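Local coordinates for putative iron-uptake ABC transport system,periplasmic iron-binding protein (Campylobacter jejuni, PDB 3E13) that binds ferric iron and, as the putative periplasmic component of an ABC transporter, probably delivers it for uptake into the cell, at residues G71-V76 with G237-K242; N5-R10 with S38-R43; S117-Y122 with G220-N225. One frame throughout, in Å; residues are numbered along the deposited sequence.

Interactions 1 and 2 are close neighbours, their centres about 12 Å apart, and they touch where Leu-72 packs on the helix 37-47 at Ile-41. Interaction 3 lies on the far side of the chain's centre, with its centre about 36 Å from that of interaction 1 and about 33 Å from that of interaction 2. Along the chain, interaction 2 closes before interaction 1 opens, and interaction 3 is nested inside the loop that interaction 1 closes. All three reach one mixed sheet, in which strand 97-109 pairs with both 219-222 and 233-241. This layout is consistent with the two lobes of a periplasmic binding protein, joined by antiparallel hinge strands, with iron held between them.

Interaction 1. Residues G71-V76 with G237-K242; sequences GLLSPV and GIAMTK
The carbonyl oxygen of Gly-71 receives the ammonium group of Lys-242, with NZ 2.8 Å from O and above the carbonyl plane. Gly-71 has just left helix 61-69 through a Schellman motif, and the lysine, bent at chi3 (-72°), swings its amine onto this turn. Next along, Leu-72 offers its backbone oxygen to Lys-242 N in an almost straight bond of 2.9 Å (174° at the hydrogen). The same oxygen also makes a CA-H...O contact with Thr-241 CA. Leu-73 and Thr-241 form an antiparallel non-hydrogen-bonded pair, their CA atoms only 4.2 Å apart and their side chains diverging. Both methyls of Leu-73 nevertheless reach Ala-239, Leu-73 CD1 standing 3.7 Å from Ala-239 CB. Ser-74 N donates to Met-240 O at 2.9 Å, while a water joins the other two polar backbone atoms, donating to Ser-74 O and accepting from Met-240 N. Beyond Pro-75, the side chain of Val-76 crosses that of Met-240 at about a right angle, its CG2 3.8 Å from Met-240 CB. The bend of Met-240 at chi3 (70°) brings its CE against both Ser-74 CB (3.7 Å) and Val-76 CG2. Strand 73-74 is a short, weakly bonded antiparallel addition to strand 233-241, which also pairs with strand 55-58; Leu-72 leans on helix 37-47 at Leu-44, and Val-76 on helix 247-257 at Lys-251 and Met-254.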
# COMPACT_ATOMS: atom_id res chain seq x y z
N GLY A 71 9.87 -17.40 -7.13
CA GLY A 71 11.24 -17.85 -6.90
C GLY A 71 12.29 -16.75 -7.06
O GLY A 71 13.46 -17.01 -7.34
N LEU A 72 11.88 -15.48 -6.87
CA LEU A 72 12.70 -14.35 -7.26
C LEU A 72 13.47 -13.75 -6.08
O LEU A 72 14.24 -12.87 -6.31
CB LEU A 72 11.80 -13.25 -7.85
CG LEU A 72 11.03 -13.66 -9.11
CD1 LEU A 72 10.10 -12.57 -9.51
CD2 LEU A 72 11.94 -14.02 -10.23
N LEU A 73 13.18 -14.16 -4.84
CA LEU A 73 13.75 -13.48 -3.68
C LEU A 73 14.67 -14.41 -2.89
O LEU A 73 14.71 -15.61 -3.12
CB LEU A 73 12.63 -12.97 -2.77
CG LEU A 73 11.49 -12.15 -3.41
CD1 LEU A 73 10.44 -11.74 -2.40
CD2 LEU A 73 12.00 -10.94 -4.08
N SER A 74 15.45 -13.82 -1.98
CA SER A 74 16.43 -14.58 -1.22
C SER A 74 16.28 -14.22 0.25
O SER A 74 16.03 -13.05 0.56
CB SER A 74 17.79 -14.13 -1.68
OG SER A 74 18.67 -15.19 -1.68
N PRO A 75 16.43 -15.19 1.14
CA PRO A 75 16.23 -14.89 2.57
C PRO A 75 17.35 -14.07 3.15
O PRO A 75 18.52 -14.23 2.80
CB PRO A 75 16.15 -16.27 3.21
CG PRO A 75 16.91 -17.18 2.28
CD PRO A 75 16.75 -16.60 0.91
N VAL A 76 16.97 -13.20 4.11
CA VAL A 76 17.87 -12.37 4.87
C VAL A 76 17.63 -12.61 6.33
O VAL A 76 16.51 -12.48 6.78
CB VAL A 76 17.71 -10.87 4.51
CG1 VAL A 76 18.53 -9.94 5.41
CG2 VAL A 76 18.09 -10.63 3.05
N GLY A 237 6.90 -2.78 1.63
CA GLY A 237 7.93 -3.66 2.12
C GLY A 237 9.03 -3.91 1.15
O GLY A 237 9.07 -3.34 0.07
N ILE A 238 9.95 -4.77 1.56
CA ILE A 238 11.25 -4.83 0.89
C ILE A 238 11.82 -6.24 0.98
O ILE A 238 11.55 -6.99 1.92
CB ILE A 238 12.26 -3.79 1.50
CG1 ILE A 238 13.54 -3.62 0.67
CG2 ILE A 238 12.59 -4.13 2.94
CD1 ILE A 238 14.33 -2.39 0.96
N ALA A 239 12.55 -6.61 -0.06
CA ALA A 239 13.16 -7.92 -0.20
C ALA A 239 14.48 -7.82 -0.98
O ALA A 239 14.63 -6.92 -1.83
CB ALA A 239 12.26 -8.84 -1.02
N MET A 240 15.42 -8.71 -0.65
CA MET A 240 16.59 -8.97 -1.47
C MET A 240 16.25 -9.95 -2.58
O MET A 240 15.61 -10.93 -2.34
CB MET A 240 17.71 -9.52 -0.60
CG MET A 240 19.08 -9.56 -1.37
SD MET A 240 20.43 -10.13 -0.36
CE MET A 240 20.07 -11.68 -0.19
N THR A 241 16.69 -9.65 -3.78
CA THR A 241 16.47 -10.57 -4.90
C THR A 241 17.48 -11.70 -4.91
O THR A 241 18.63 -11.54 -4.49
CB THR A 241 16.52 -9.83 -6.22
OG1 THR A 241 17.73 -9.07 -6.32
CG2 THR A 241 15.42 -8.82 -6.31
N LYS A 242 17.04 -12.85 -5.42
CA LYS A 242 17.91 -14.01 -5.58
C LYS A 242 19.08 -13.65 -6.53
O LYS A 242 20.17 -14.23 -6.42
CB LYS A 242 17.09 -15.18 -6.15
CG LYS A 242 17.81 -16.47 -6.32
CD LYS A 242 16.82 -17.58 -6.63
CE LYS A 242 15.94 -18.01 -5.48
NZ LYS A 242 14.93 -19.03 -6.06
O HOH W 1 14.70 -10.76 1.22

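Interaction 2. Residues N5-R10 with S38-R43; sequences NIYSAR and SELIKR
In the beta-alpha-beta part of this lobe, Leu-40 of helix 37-47 packs on Tyr-7 and Ser-8 at the C-terminal end of strand 3-8 and on Ala-9 just beyond it. The helix belongs to the crossover from strand 29-34 to strand 55-58 and passes over the strand between them, at 9.0 Å and 133° between the local axes. Leu-40 divides its two methyls: CD1 rests on the backbone, 3.4 Å from Ser-8 C, and also meets Ala-9 CB, while CD2 approaches Tyr-7 CB at 4.1 Å. One turn later Arg-43, extended from CG to NE with CG anti to its backbone N (chi1 -179°), runs across the outer part of the tyrosine. Its NE stands 3.7 Å from Tyr-7 CZ, with ring and guanidinium planes 52° apart. Glu-47 ties the two polar ends together, hydrogen-bonded to Tyr-7 OH through OE1 and in a salt bridge with Arg-43 NE through OE2. Where the strand ends, Ser-8 OG accepts from Arg-10 N at 3.1 Å in an ST turn. Ala-9 O is hydrogen-bonded to ND1 of the iron ligand His-11; ligand residues in the loop after a strand's C-terminal end are typical of periplasmic binding proteins.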
# COMPACT_ATOMS: atom_id res chain seq x y z
N ASN A 5 21.38 -1.88 -6.68
CA ASN A 5 20.35 -1.77 -7.69
C ASN A 5 18.95 -2.05 -7.12
O ASN A 5 18.68 -3.16 -6.68
CB ASN A 5 20.69 -2.75 -8.80
CG ASN A 5 22.03 -2.39 -9.49
OD1 ASN A 5 22.23 -1.22 -9.86
ND2 ASN A 5 22.91 -3.35 -9.66
N ILE A 6 18.12 -1.01 -7.04
CA ILE A 6 16.79 -1.10 -6.46
C ILE A 6 15.74 -1.04 -7.56
O ILE A 6 15.75 -0.11 -8.35
CB ILE A 6 16.57 0.06 -5.48
CG1 ILE A 6 17.60 -0.04 -4.36
CG2 ILE A 6 15.11 0.09 -5.01
CD1 ILE A 6 17.44 0.98 -3.23
N TYR A 7 14.87 -2.04 -7.59
CA TYR A 7 13.65 -2.06 -8.40
C TYR A 7 12.50 -1.74 -7.42
O TYR A 7 12.24 -2.51 -6.53
CB TYR A 7 13.43 -3.45 -9.00
CG TYR A 7 14.25 -3.79 -10.24
CD1 TYR A 7 15.39 -3.10 -10.58
CD2 TYR A 7 13.93 -4.89 -10.99
CE1 TYR A 7 16.17 -3.46 -11.73
CE2 TYR A 7 14.68 -5.26 -12.12
CZ TYR A 7 15.80 -4.56 -12.46
OH TYR A 7 16.56 -4.97 -13.55
N SER A 8 11.83 -0.62 -7.63
CA SER A 8 10.83 -0.11 -6.71
C SER A 8 9.50 0.21 -7.33
O SER A 8 9.43 0.93 -8.32
CB SER A 8 11.35 1.12 -5.99
OG SER A 8 10.31 1.64 -5.14
N ALA A 9 8.44 -0.34 -6.73
CA ALA A 9 7.09 -0.03 -7.10
C ALA A 9 6.46 1.00 -6.15
O ALA A 9 5.29 1.28 -6.25
CB ALA A 9 6.23 -1.31 -7.18
N ARG A 10 7.26 1.56 -5.25
CA ARG A 10 6.88 2.77 -4.53
C ARG A 10 6.84 3.94 -5.54
O ARG A 10 7.27 3.80 -6.70
CB ARG A 10 7.81 3.03 -3.34
CG ARG A 10 7.48 2.13 -2.17
CD ARG A 10 8.40 2.30 -0.98
NE ARG A 10 8.41 3.65 -0.42
CZ ARG A 10 7.60 4.08 0.60
NH1 ARG A 10 6.70 3.28 1.18
NH2 ARG A 10 7.76 5.33 1.06
N SER A 38 3.74 -4.94 -11.43
CA SER A 38 3.52 -6.01 -12.39
C SER A 38 4.65 -6.02 -13.44
O SER A 38 5.13 -7.08 -13.79
CB SER A 38 2.17 -5.83 -13.07
OG SER A 38 2.05 -4.60 -13.72
N GLU A 39 5.11 -4.84 -13.82
CA GLU A 39 6.19 -4.68 -14.81
C GLU A 39 7.50 -5.15 -14.19
O GLU A 39 8.26 -5.84 -14.82
CB GLU A 39 6.29 -3.24 -15.30
CG GLU A 39 5.00 -2.79 -15.97
CD GLU A 39 5.07 -1.54 -16.84
OE1 GLU A 39 6.17 -0.97 -17.04
OE2 GLU A 39 3.97 -1.13 -17.31
N LEU A 40 7.76 -4.77 -12.92
CA LEU A 40 8.97 -5.19 -12.25
C LEU A 40 9.04 -6.68 -11.98
O LEU A 40 10.12 -7.26 -12.08
CB LEU A 40 9.13 -4.42 -10.93
CG LEU A 40 9.34 -2.90 -11.04
CD1 LEU A 40 9.36 -2.27 -9.67
CD2 LEU A 40 10.59 -2.58 -11.81
N ILE A 41 7.93 -7.29 -11.59
CA ILE A 41 7.91 -8.73 -11.35
C ILE A 41 8.15 -9.50 -12.67
O ILE A 41 8.91 -10.43 -12.68
CB ILE A 41 6.61 -9.14 -10.70
CG1 ILE A 41 6.59 -8.57 -9.28
CG2 ILE A 41 6.45 -10.61 -10.68
CD1 ILE A 41 5.25 -8.66 -8.61
N LYS A 42 7.53 -9.04 -13.73
CA LYS A 42 7.73 -9.67 -15.04
C LYS A 42 9.20 -9.54 -15.45
O LYS A 42 9.84 -10.51 -15.91
CB LYS A 42 6.83 -9.01 -16.07
CG LYS A 42 6.95 -9.60 -17.46
CD LYS A 42 5.68 -9.34 -18.31
CE LYS A 42 5.12 -10.67 -18.85
NZ LYS A 42 6.20 -11.66 -19.20
N ARG A 43 9.73 -8.33 -15.26
CA ARG A 43 11.13 -8.08 -15.56
C ARG A 43 12.07 -8.95 -14.73
O ARG A 43 13.04 -9.53 -15.24
CB ARG A 43 11.41 -6.62 -15.32
CG ARG A 43 12.75 -6.15 -15.58
CD ARG A 43 12.79 -4.61 -15.68
NE ARG A 43 14.16 -4.17 -15.77
CZ ARG A 43 14.56 -2.92 -15.79
NH1 ARG A 43 13.69 -1.93 -15.74
NH2 ARG A 43 15.83 -2.67 -15.88

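Interaction 3. Residues S117-Y122 with G220-N225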
# COMPACT_ATOMS: atom_id res chain seq x y z
N SER A 117 -23.86 7.29 7.92
CA SER A 117 -24.34 6.27 8.85
C SER A 117 -24.46 4.88 8.23
O SER A 117 -24.41 3.89 8.98
CB SER A 117 -25.70 6.67 9.46
OG SER A 117 -26.69 6.66 8.44
N LYS A 118 -24.63 4.79 6.91
CA LYS A 118 -24.82 3.50 6.21
C LYS A 118 -23.60 3.11 5.37
O LYS A 118 -23.63 2.10 4.66
CB LYS A 118 -26.05 3.52 5.29
CG LYS A 118 -27.35 3.99 5.95
CD LYS A 118 -27.75 3.15 7.13
CE LYS A 118 -29.19 3.50 7.60
NZ LYS A 118 -29.11 4.73 8.49
N MET A 119 -22.51 3.84 5.53
CA MET A 119 -21.27 3.49 4.86
C MET A 119 -20.23 3.17 5.95
O MET A 119 -19.39 3.98 6.29
CB MET A 119 -20.82 4.63 3.96
CG MET A 119 -19.50 4.34 3.16
SD MET A 119 -19.58 2.93 2.09
CE MET A 119 -20.45 3.62 0.66
N LYS A 120 -20.37 2.00 6.54
CA LYS A 120 -19.61 1.61 7.72
C LYS A 120 -18.55 0.48 7.47
O LYS A 120 -17.52 0.49 8.08
CB LYS A 120 -20.58 1.14 8.82
CG LYS A 120 -21.48 2.23 9.38
CD LYS A 120 -20.75 3.02 10.41
CE LYS A 120 -21.57 4.22 10.93
NZ LYS A 120 -20.66 5.09 11.75
N ASN A 121 -18.84 -0.44 6.54
CA ASN A 121 -18.04 -1.61 6.26
C ASN A 121 -17.70 -1.67 4.78
O ASN A 121 -18.41 -1.08 3.99
CB ASN A 121 -18.86 -2.86 6.61
CG ASN A 121 -19.29 -2.87 8.08
OD1 ASN A 121 -18.46 -2.70 8.97
ND2 ASN A 121 -20.59 -3.05 8.33
N TYR A 122 -16.65 -2.39 4.43
CA TYR A 122 -16.28 -2.60 3.01
C TYR A 122 -17.48 -3.06 2.23
O TYR A 122 -17.66 -2.60 1.10
CB TYR A 122 -15.06 -3.52 2.81
CG TYR A 122 -13.81 -2.90 3.40
CD1 TYR A 122 -13.28 -3.37 4.58
CD2 TYR A 122 -13.22 -1.76 2.81
CE1 TYR A 122 -12.15 -2.77 5.16
CE2 TYR A 122 -12.10 -1.14 3.38
CZ TYR A 122 -11.55 -1.69 4.55
OH TYR A 122 -10.53 -1.05 5.15
N GLY A 220 -12.76 13.79 4.79
CA GLY A 220 -12.98 13.06 6.02
C GLY A 220 -12.73 11.55 5.83
O GLY A 220 -12.89 11.03 4.75
N ILE A 221 -12.38 10.86 6.92
CA ILE A 221 -12.05 9.44 6.85
C ILE A 221 -13.13 8.63 7.54
O ILE A 221 -13.46 8.88 8.71
CB ILE A 221 -10.72 9.16 7.57
CG1 ILE A 221 -9.59 9.94 6.87
CG2 ILE A 221 -10.48 7.62 7.64
CD1 ILE A 221 -8.18 9.75 7.56
N ILE A 222 -13.60 7.61 6.86
CA ILE A 222 -14.26 6.46 7.50
C ILE A 222 -13.25 5.34 7.60
O ILE A 222 -12.77 4.86 6.58
CB ILE A 222 -15.47 6.00 6.65
CG1 ILE A 222 -16.50 7.15 6.50
CG2 ILE A 222 -16.09 4.76 7.20
CD1 ILE A 222 -17.49 6.99 5.38
N PHE A 223 -12.93 4.91 8.80
CA PHE A 223 -12.19 3.67 8.99
C PHE A 223 -13.16 2.49 8.92
O PHE A 223 -13.99 2.33 9.82
CB PHE A 223 -11.50 3.72 10.35
CG PHE A 223 -10.37 4.71 10.41
CD1 PHE A 223 -10.49 5.89 11.10
CD2 PHE A 223 -9.17 4.42 9.78
CE1 PHE A 223 -9.45 6.81 11.11
CE2 PHE A 223 -8.11 5.33 9.81
CZ PHE A 223 -8.28 6.52 10.48
N PRO A 224 -13.16 1.71 7.84
CA PRO A 224 -14.20 0.70 7.73
C PRO A 224 -14.11 -0.39 8.79
O PRO A 224 -13.04 -0.73 9.30
CB PRO A 224 -14.02 0.16 6.30
CG PRO A 224 -13.34 1.30 5.58
CD PRO A 224 -12.36 1.77 6.61
N ASN A 225 -15.28 -0.92 9.07
CA ASN A 225 -15.48 -2.13 9.86
C ASN A 225 -15.16 -1.99 11.35
O ASN A 225 -14.74 -2.96 11.98
CB ASN A 225 -14.74 -3.31 9.22
CG ASN A 225 -15.33 -3.72 7.87
OD1 ASN A 225 -15.21 -2.98 6.91
ND2 ASN A 225 -15.95 -4.92 7.80
O HOH W 2 -16.87 1.62 10.59
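Asn-225 meets the loop 117-122 with both its backbone and its side chain. Its backbone N donates to Lys-120 O at 2.8 Å, 176° at the hydrogen. Its amide oxygen OD1 turns to the next part of the loop and accepts from Tyr-122 N at 2.9 Å, the donor tilted slightly from the amide plane. CG lies anti to the carbonyl carbon (chi1 -67°), and the turn of the amide about chi2 (69°) then carries OD1 to this N-H and also obliquely against the tyrosine ring, 3.1 Å from Tyr-122 CD1. Two bonds from one residue thus bracket Asn-121 on the loop.

Pro-224 covers one face of the Tyr-122 ring in a CH-pi contact, its CB 3.6 Å from the ring centroid, and its CG touches Tyr-122 CE2 at 3.5 Å. Tyr-122 OH, beside the proline ring, is hydrogen-bonded to Arg-104 O and His-232 N, which fixes the far end of the ring. The contact joins the exit of strand 219-222, antiparallel to strand 97-109, to the loop that follows the latter, in the part of the fold that carries the iron ligand Tyr-143, whose side chain is about 10 Å from that of Tyr-122.

Lys-120 O is also approached by Pro-224 CA at 3.3 Å in a CA-H...O contact, and a water lies between this oxygen and Phe-223 O. On the strand side, the side chains of Ile-222 and Met-119 cross at about a right angle, with Ile-222 CD1 4.0 Å from Met-119 CG, and Phe-193 packs against both.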